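PDB 3W5M: putative rhamnosidase from Streptomyces avermitilis, which hydrolyses terminal alpha-L-rhamnose from plant glycosides such as naringin, rutin and hesperidin and from gum arabic, and carries a calcium-dependent rhamnose-binding module. Local coordinates for residues A[16-21]-A[356-361]; A[44-49]-A[59-64]; A[83-88]-A[105-110]. One frame throughout, in Å; residues are numbered along the deposited sequence.

Contact 1. Residues A[16-21]-A[356-361]. With TRS (2-amino-2-hydroxymethyl-propane-1,3-diol), chain C.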
# COMPACT_ATOMS: atom_id res chain seq x y z
N ARG A 16 -3.10 -0.34 -24.22
CA ARG A 16 -4.57 -0.57 -24.27
C ARG A 16 -5.34 -0.33 -22.96
O ARG A 16 -6.07 -1.20 -22.49
CB ARG A 16 -4.87 -1.97 -24.85
CG ARG A 16 -4.25 -2.21 -26.22
CD ARG A 16 -4.49 -3.65 -26.69
NE ARG A 16 -3.80 -4.57 -25.80
CZ ARG A 16 -2.52 -4.95 -25.92
NH1 ARG A 16 -1.75 -4.53 -26.92
NH2 ARG A 16 -2.01 -5.74 -25.01
N PRO A 17 -5.21 0.87 -22.36
CA PRO A 17 -5.95 1.11 -21.12
C PRO A 17 -7.44 1.15 -21.40
O PRO A 17 -7.87 1.76 -22.38
CB PRO A 17 -5.48 2.49 -20.66
CG PRO A 17 -4.94 3.15 -21.88
CD PRO A 17 -4.39 2.04 -22.76
N LEU A 18 -8.20 0.47 -20.54
CA LEU A 18 -9.64 0.40 -20.65
C LEU A 18 -10.23 1.24 -19.53
O LEU A 18 -10.08 0.91 -18.34
CB LEU A 18 -10.10 -1.05 -20.47
CG LEU A 18 -11.60 -1.37 -20.51
CD1 LEU A 18 -12.12 -1.33 -21.94
CD2 LEU A 18 -11.82 -2.77 -19.97
N GLY A 19 -10.93 2.32 -19.89
CA GLY A 19 -11.59 3.17 -18.89
C GLY A 19 -10.68 4.31 -18.44
O GLY A 19 -10.48 4.53 -17.26
N LEU A 20 -10.12 5.03 -19.41
CA LEU A 20 -9.15 6.10 -19.16
C LEU A 20 -9.89 7.42 -19.31
O LEU A 20 -10.46 7.69 -20.38
CB LEU A 20 -8.00 6.00 -20.16
CG LEU A 20 -6.84 7.00 -20.01
CD1 LEU A 20 -6.01 6.67 -18.79
CD2 LEU A 20 -5.95 6.98 -21.24
N ASP A 21 -9.86 8.26 -18.27
CA ASP A 21 -10.61 9.50 -18.28
C ASP A 21 -9.84 10.77 -18.66
O ASP A 21 -10.46 11.83 -18.75
CB ASP A 21 -11.39 9.68 -16.96
CG ASP A 21 -12.70 8.87 -16.92
OD1 ASP A 21 -13.12 8.37 -17.99
OD2 ASP A 21 -13.30 8.73 -15.84
N TYR A 356 -13.10 4.53 -9.59
CA TYR A 356 -13.94 3.42 -10.14
C TYR A 356 -13.13 2.59 -11.15
O TYR A 356 -12.09 3.03 -11.70
CB TYR A 356 -15.25 3.95 -10.79
CG TYR A 356 -15.06 4.63 -12.12
CD1 TYR A 356 -14.98 3.89 -13.32
CD2 TYR A 356 -14.95 6.03 -12.20
CE1 TYR A 356 -14.80 4.52 -14.55
CE2 TYR A 356 -14.80 6.67 -13.43
CZ TYR A 356 -14.72 5.92 -14.60
OH TYR A 356 -14.53 6.51 -15.82
N GLN A 357 -13.61 1.36 -11.35
CA GLN A 357 -12.95 0.38 -12.23
C GLN A 357 -13.86 0.11 -13.42
O GLN A 357 -15.08 0.22 -13.31
CB GLN A 357 -12.65 -0.95 -11.49
CG GLN A 357 -11.70 -0.85 -10.29
CD GLN A 357 -12.22 0.01 -9.16
OE1 GLN A 357 -13.29 -0.26 -8.59
NE2 GLN A 357 -11.49 1.11 -8.85
N THR A 358 -13.25 -0.25 -14.54
CA THR A 358 -13.97 -0.56 -15.78
C THR A 358 -13.59 -1.98 -16.21
O THR A 358 -12.39 -2.30 -16.29
CB THR A 358 -13.59 0.40 -16.91
OG1 THR A 358 -13.88 1.75 -16.52
CG2 THR A 358 -14.39 0.10 -18.19
N TYR A 359 -14.60 -2.81 -16.48
CA TYR A 359 -14.36 -4.20 -16.89
C TYR A 359 -15.07 -4.50 -18.19
O TYR A 359 -16.19 -4.06 -18.40
CB TYR A 359 -14.84 -5.18 -15.81
CG TYR A 359 -14.28 -4.92 -14.43
CD1 TYR A 359 -13.00 -5.38 -14.07
CD2 TYR A 359 -15.04 -4.21 -13.47
CE1 TYR A 359 -12.48 -5.14 -12.79
CE2 TYR A 359 -14.51 -3.97 -12.19
CZ TYR A 359 -13.23 -4.44 -11.87
OH TYR A 359 -12.70 -4.21 -10.60
N ASP A 360 -14.39 -5.26 -19.05
CA ASP A 360 -14.97 -5.76 -20.28
C ASP A 360 -15.70 -7.05 -19.97
O ASP A 360 -15.07 -8.07 -19.62
CB ASP A 360 -13.85 -6.03 -21.29
CG ASP A 360 -14.36 -6.59 -22.63
OD1 ASP A 360 -15.46 -7.20 -22.68
OD2 ASP A 360 -13.64 -6.42 -23.63
N VAL A 361 -17.02 -7.05 -20.10
CA VAL A 361 -17.81 -8.23 -19.78
C VAL A 361 -18.65 -8.71 -20.97
O VAL A 361 -19.65 -9.40 -20.78
CB VAL A 361 -18.67 -8.06 -18.51
CG1 VAL A 361 -17.77 -7.84 -17.28
CG2 VAL A 361 -19.72 -6.95 -18.69
C TRS C . -8.83 0.97 -15.17
C1 TRS C . -9.61 -0.35 -15.27
C2 TRS C . -7.68 0.92 -14.16
C3 TRS C . -9.75 2.13 -14.75
N TRS C . -8.26 1.26 -16.51
O1 TRS C . -10.28 -0.60 -14.02
O2 TRS C . -6.79 -0.15 -14.48
O3 TRS C . -10.93 2.21 -15.58
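Asp21 and Tyr356 make the one direct hydrogen bond between residues 16-21, a loop of the N-terminal immunoglobulin-like domain with the fibronectin type 3 fold, and strand 353-360 of a beta-sheet in a later domain. The phenol OH donates to Asp21 OD2 at 2.5 Å, on the syn side and 28° out of the carboxylate plane; OD2 lies at the edge of the tyrosine ring, near its plane, with the carboxylate turned 54° from the ring. Beside this polar pair, Leu18 leans obliquely over Thr358, with CG 3.9 Å from Thr358 CG2, and Leu18 CD2 reaches on to the backbone N of Asp360 at 3.7 Å. Gly19 CA lies 3.6 Å from Thr358 OG1, so a side chain on the glycine would collide with the hydroxyl.

A Tris molecule, probably from the crystallisation liquor, bridges the two backbones. Its amine N donates to Leu18 O at 2.6 Å, and its O1 accepts from Thr358 N at 3.0 Å. With chi1 at -59°, Thr358 turns OG1 to the side of its own backbone N, from where it donates to Tris O3 at 3.1 Å. In the second shell, Trp118 meets the Tyr356 ring edge-to-face. Asp21 and Tyr356 are both anchored to the chain that follows strand 106-110: the backbone N of Met113 binds Asp21 OD1, and that of Leu112 binds Tyr356 OH.

Contact 2. Residues A[44-49]-A[59-64]; sequences QVRVAS and VWDSGK
The indole of Trp60 has Val47 CG2 at its edge, in the ring plane and 3.8 Å from CE3, and the backbone N of Ser62 over the rim of one face. Val45 CG1 approaches obliquely, 3.8 Å from CZ3 of the same indole. The torsion that sets CG of Trp60 opposite its own N (chi1 -171°) sends the six-membered ring along the neighbouring strand past both valines. Beyond the segments, Tyr75 meets this indole edge-to-face.

On the face bearing Arg46 and Asp61, the flat groups are polar. The Gln44 chain is extended, and its NE2 donates to the syn lone pair of Asp61 OD1 at 2.9 Å, almost straight at 171° and with the oxygen in the amide plane. The same OD1 takes Gly63 N on its anti side, closing an Asx turn. Asp61 OD2 lies at the edge of the Arg46 guanidinium in a salt bridge whose hydrogen bond from NE is weak, the two planes standing 76° apart. An alanine in place of Asp61 would remove three acceptor contacts at once, and is likely to leave Gln44 NE2 and the Arg46 charge without their mates and the turn at Gly63 less firmly held.

Ser62 closes the pairing: its OG receives Val45 N at 2.8 Å and donates in turn to Gly63 O, while Ser62 N binds Val45 O. At the other end, Val59 N and Trp60 N approach Val47 O from one face of its plane, and Val59 CG1 packs 3.9 Å from Val47 CG1. Two residues facing one define a classic beta bulge, here in the antiparallel hairpin of strands 40-48 and 60-66 at the margin of the immunoglobulin-like domain's sheet.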
# COMPACT_ATOMS: atom_id res chain seq x y z
N GLN A 44 3.91 11.55 -36.68
CA GLN A 44 2.54 11.80 -37.08
C GLN A 44 1.65 10.81 -36.41
O GLN A 44 1.84 9.60 -36.55
CB GLN A 44 2.39 11.64 -38.61
CG GLN A 44 0.94 11.68 -39.10
CD GLN A 44 0.84 11.56 -40.62
OE1 GLN A 44 1.77 11.11 -41.27
NE2 GLN A 44 -0.32 11.94 -41.17
N VAL A 45 0.63 11.33 -35.71
CA VAL A 45 -0.33 10.48 -35.02
C VAL A 45 -1.69 10.53 -35.69
O VAL A 45 -2.17 11.59 -36.05
CB VAL A 45 -0.47 10.89 -33.53
CG1 VAL A 45 -1.59 10.08 -32.87
CG2 VAL A 45 0.86 10.75 -32.80
N ARG A 46 -2.30 9.37 -35.86
CA ARG A 46 -3.69 9.32 -36.32
C ARG A 46 -4.53 8.60 -35.32
O ARG A 46 -4.08 7.64 -34.72
CB ARG A 46 -3.79 8.58 -37.64
CG ARG A 46 -3.15 9.28 -38.80
CD ARG A 46 -3.21 8.33 -39.97
NE ARG A 46 -2.94 9.02 -41.22
CZ ARG A 46 -2.84 8.41 -42.39
NH1 ARG A 46 -2.97 7.08 -42.48
NH2 ARG A 46 -2.58 9.13 -43.47
N VAL A 47 -5.77 9.08 -35.16
CA VAL A 47 -6.74 8.49 -34.25
C VAL A 47 -8.05 8.35 -35.03
O VAL A 47 -8.44 9.27 -35.74
CB VAL A 47 -7.00 9.39 -33.00
CG1 VAL A 47 -7.90 8.68 -32.01
CG2 VAL A 47 -5.71 9.84 -32.35
N ALA A 48 -8.70 7.20 -34.88
CA ALA A 48 -9.91 6.87 -35.60
C ALA A 48 -10.82 5.95 -34.79
O ALA A 48 -10.40 5.38 -33.76
CB ALA A 48 -9.54 6.23 -36.95
N SER A 49 -12.06 5.80 -35.24
CA SER A 49 -13.06 5.03 -34.51
C SER A 49 -12.95 3.52 -34.78
O SER A 49 -13.64 2.72 -34.15
CB SER A 49 -14.48 5.54 -34.83
OG SER A 49 -14.83 5.22 -36.17
N VAL A 59 -11.10 10.85 -36.34
CA VAL A 59 -10.97 11.58 -35.05
C VAL A 59 -9.88 12.64 -35.12
O VAL A 59 -10.13 13.82 -34.95
CB VAL A 59 -10.80 10.59 -33.85
CG1 VAL A 59 -10.67 11.32 -32.52
CG2 VAL A 59 -11.95 9.60 -33.80
N TRP A 60 -8.64 12.22 -35.41
CA TRP A 60 -7.52 13.15 -35.43
C TRP A 60 -6.44 12.68 -36.38
O TRP A 60 -6.24 11.49 -36.57
CB TRP A 60 -6.91 13.30 -34.03
CG TRP A 60 -5.87 14.39 -33.87
CD1 TRP A 60 -5.93 15.69 -34.35
CD2 TRP A 60 -4.65 14.31 -33.11
NE1 TRP A 60 -4.82 16.39 -33.96
CE2 TRP A 60 -4.02 15.57 -33.19
CE3 TRP A 60 -4.04 13.29 -32.37
CZ2 TRP A 60 -2.79 15.83 -32.58
CZ3 TRP A 60 -2.81 13.54 -31.77
CH2 TRP A 60 -2.20 14.81 -31.87
N ASP A 61 -5.76 13.65 -36.98
CA ASP A 61 -4.54 13.43 -37.72
C ASP A 61 -3.68 14.62 -37.42
O ASP A 61 -3.95 15.71 -37.88
CB ASP A 61 -4.82 13.34 -39.22
CG ASP A 61 -3.59 12.91 -40.01
OD1 ASP A 61 -2.44 13.26 -39.62
OD2 ASP A 61 -3.78 12.21 -41.02
N SER A 62 -2.60 14.42 -36.66
CA SER A 62 -1.73 15.53 -36.29
C SER A 62 -1.07 16.13 -37.52
O SER A 62 -0.53 17.22 -37.43
CB SER A 62 -0.62 15.06 -35.36
OG SER A 62 0.13 14.04 -36.01
N GLY A 63 -1.07 15.38 -38.63
CA GLY A 63 -0.12 15.62 -39.72
C GLY A 63 1.32 15.44 -39.25
O GLY A 63 1.57 15.07 -38.09
N LYS A 64 2.28 15.69 -40.13
CA LYS A 64 3.71 15.54 -39.79
C LYS A 64 4.17 16.66 -38.87
O LYS A 64 4.16 17.83 -39.24
CB LYS A 64 4.57 15.48 -41.06
CG LYS A 64 6.06 15.27 -40.82
CD LYS A 64 6.83 15.19 -42.14
CE LYS A 64 8.31 14.93 -41.89
NZ LYS A 64 9.03 14.47 -43.11

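Contact 3. Residues A[83-88]-A[105-110]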
# COMPACT_ATOMS: atom_id res chain seq x y z
N ARG A 83 -17.06 6.61 -22.87
CA ARG A 83 -17.39 5.23 -23.28
C ARG A 83 -16.98 4.91 -24.71
O ARG A 83 -17.68 4.15 -25.39
CB ARG A 83 -18.89 4.96 -23.22
CG ARG A 83 -19.62 5.28 -21.96
CD ARG A 83 -21.09 5.32 -22.35
NE ARG A 83 -21.86 5.32 -21.13
CZ ARG A 83 -22.34 6.41 -20.54
NH1 ARG A 83 -22.17 7.60 -21.10
NH2 ARG A 83 -22.99 6.28 -19.41
N THR A 84 -15.89 5.50 -25.18
CA THR A 84 -15.53 5.32 -26.58
C THR A 84 -14.16 4.74 -26.76
O THR A 84 -13.21 5.19 -26.11
CB THR A 84 -15.69 6.64 -27.33
OG1 THR A 84 -17.04 7.05 -27.22
CG2 THR A 84 -15.34 6.50 -28.84
N ARG A 85 -14.07 3.73 -27.63
CA ARG A 85 -12.76 3.18 -27.98
C ARG A 85 -12.09 3.99 -29.11
O ARG A 85 -12.70 4.22 -30.17
CB ARG A 85 -12.85 1.68 -28.30
CG ARG A 85 -11.51 1.02 -28.60
CD ARG A 85 -11.62 -0.51 -28.60
NE ARG A 85 -11.94 -1.00 -27.27
CZ ARG A 85 -11.76 -2.25 -26.85
NH1 ARG A 85 -11.29 -3.18 -27.69
NH2 ARG A 85 -12.06 -2.56 -25.59
N TYR A 86 -10.88 4.47 -28.87
CA TYR A 86 -10.13 5.23 -29.85
C TYR A 86 -8.94 4.43 -30.34
O TYR A 86 -8.07 4.04 -29.55
CB TYR A 86 -9.65 6.56 -29.27
CG TYR A 86 -10.79 7.51 -29.02
CD1 TYR A 86 -11.30 8.30 -30.05
CD2 TYR A 86 -11.41 7.57 -27.77
CE1 TYR A 86 -12.38 9.16 -29.83
CE2 TYR A 86 -12.49 8.44 -27.55
CZ TYR A 86 -12.96 9.23 -28.58
OH TYR A 86 -14.02 10.09 -28.37
N PHE A 87 -8.89 4.20 -31.65
CA PHE A 87 -7.78 3.46 -32.25
C PHE A 87 -6.74 4.46 -32.70
O PHE A 87 -7.06 5.60 -33.09
CB PHE A 87 -8.26 2.57 -33.39
CG PHE A 87 -9.11 1.43 -32.94
CD1 PHE A 87 -10.47 1.60 -32.75
CD2 PHE A 87 -8.54 0.17 -32.69
CE1 PHE A 87 -11.26 0.54 -32.34
CE2 PHE A 87 -9.33 -0.89 -32.28
CZ PHE A 87 -10.69 -0.71 -32.11
N TRP A 88 -5.47 4.09 -32.54
CA TRP A 88 -4.41 4.98 -32.93
C TRP A 88 -3.19 4.27 -33.47
O TRP A 88 -2.96 3.09 -33.23
CB TRP A 88 -4.02 5.96 -31.81
CG TRP A 88 -3.23 5.34 -30.67
CD1 TRP A 88 -3.69 4.49 -29.73
CD2 TRP A 88 -1.84 5.54 -30.40
NE1 TRP A 88 -2.67 4.12 -28.88
CE2 TRP A 88 -1.53 4.77 -29.26
CE3 TRP A 88 -0.84 6.31 -31.00
CZ2 TRP A 88 -0.24 4.76 -28.69
CZ3 TRP A 88 0.46 6.29 -30.45
CH2 TRP A 88 0.74 5.52 -29.29
N PRO A 105 -1.82 -0.95 -35.33
CA PRO A 105 -2.87 -0.19 -34.63
C PRO A 105 -3.06 -0.61 -33.17
O PRO A 105 -3.00 -1.80 -32.84
CB PRO A 105 -4.12 -0.50 -35.45
CG PRO A 105 -3.57 -0.70 -36.84
CD PRO A 105 -2.31 -1.49 -36.62
N SER A 106 -3.27 0.37 -32.29
CA SER A 106 -3.53 0.08 -30.89
C SER A 106 -4.77 0.87 -30.48
O SER A 106 -5.40 1.49 -31.33
CB SER A 106 -2.32 0.44 -30.02
OG SER A 106 -2.53 -0.06 -28.69
N TRP A 107 -5.14 0.84 -29.21
CA TRP A 107 -6.33 1.57 -28.81
C TRP A 107 -6.28 1.97 -27.34
O TRP A 107 -5.52 1.38 -26.54
CB TRP A 107 -7.61 0.73 -29.11
CG TRP A 107 -7.66 -0.64 -28.44
CD1 TRP A 107 -7.33 -1.85 -29.02
CD2 TRP A 107 -8.10 -0.94 -27.10
NE1 TRP A 107 -7.51 -2.87 -28.11
CE2 TRP A 107 -7.99 -2.35 -26.93
CE3 TRP A 107 -8.56 -0.17 -26.02
CZ2 TRP A 107 -8.33 -2.99 -25.73
CZ3 TRP A 107 -8.89 -0.81 -24.82
CH2 TRP A 107 -8.77 -2.21 -24.69
N TRP A 108 -7.06 2.99 -26.99
CA TRP A 108 -7.46 3.21 -25.59
C TRP A 108 -8.96 3.41 -25.57
O TRP A 108 -9.55 3.75 -26.59
CB TRP A 108 -6.71 4.39 -24.94
CG TRP A 108 -7.23 5.77 -25.29
CD1 TRP A 108 -8.13 6.52 -24.59
CD2 TRP A 108 -6.83 6.57 -26.42
NE1 TRP A 108 -8.33 7.73 -25.21
CE2 TRP A 108 -7.54 7.80 -26.33
CE3 TRP A 108 -5.93 6.38 -27.48
CZ2 TRP A 108 -7.39 8.82 -27.27
CZ3 TRP A 108 -5.78 7.39 -28.42
CH2 TRP A 108 -6.50 8.60 -28.30
N GLU A 109 -9.59 3.19 -24.42
CA GLU A 109 -11.02 3.38 -24.31
C GLU A 109 -11.33 4.29 -23.14
O GLU A 109 -10.87 4.06 -22.02
CB GLU A 109 -11.74 2.02 -24.19
CG GLU A 109 -13.25 2.13 -24.18
CD GLU A 109 -13.95 0.78 -24.13
OE1 GLU A 109 -13.60 -0.09 -24.96
OE2 GLU A 109 -14.86 0.58 -23.30
N THR A 110 -12.11 5.34 -23.39
CA THR A 110 -12.50 6.25 -22.32
C THR A 110 -13.51 5.60 -21.40
O THR A 110 -14.31 4.71 -21.80
CB THR A 110 -13.06 7.58 -22.88
OG1 THR A 110 -14.20 7.31 -23.71
CG2 THR A 110 -12.01 8.26 -23.71
O HOH W 1 -2.13 1.90 -26.67
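Arg85 crosses Trp107 obliquely and finishes flat on its indole. Its CB lies 3.9 Å from Glu109 OE1, and CG is equally far from Trp107 CB. CD then passes over the five-membered ring of Trp107 in a CH-pi contact, and the bend at chi3 (-66°) lays the guanidinium over the six-membered ring. There CZ stands 3.5 Å from the centroid of that ring, the planes only 7° apart: a stacked cation-pi pair. NH1 also lies over the indole, nearest Trp107 CE2 at 3.5 Å. NE and NH2 both grip Glu109 OE1 side-on at 3.0 Å, NE nearly along the C-O axis and NH2 from the syn side. Arg320, from the adjoining domain, forms a salt bridge with OE2, so the carboxylate is paired with two arginines, one on each oxygen, which probably stabilises its negative charge.

This is an antiparallel hairpin of strands 85-94 and 106-110 in the fibronectin type 3 fold, with Arg85, Phe87, Trp107 and Glu109 on one face and Tyr86, Trp88, Ser106 and Trp108 on the other. There Tyr86 CB sits over the six-membered ring of Trp108, 3.7 Å from its centroid, and the edge of Trp108 is turned toward the face of Trp88 in an offset edge-to-face pair. A water in the plane of the Trp88 indole accepts from NE1 and is hydrogen-bonded to Ser106 OG at 2.8 Å. Where the pairing ends, Thr110 OG1 replaces a backbone carbonyl and takes the N-H of Thr84 at 2.9 Å, while the same hydroxyl is hydrogen-bonded to Lys81 O.

In the fold
Contacts 2 and 3 lie in one four-stranded antiparallel sheet of the N-terminal immunoglobulin-like domain, ordered 60-66, 40-48, 85-94, 106-110. Each pairs an edge strand with an inner one, and the inner strands are neighbours, joined by Ala48 O to Phe87 N; the two centres are about 12 Å apart. Along the chain contact 2 closes before contact 3 opens, and both are nested inside the long loop closed by contact 1. Contact 1 lies about 11 Å from contact 3, centre to centre, and touches it where Gly19 N and Leu20 N meet Glu109 O. Edge strand 106-110 thus links this sheet to the 16-21 loop, which rests on strand 353-360 of another domain.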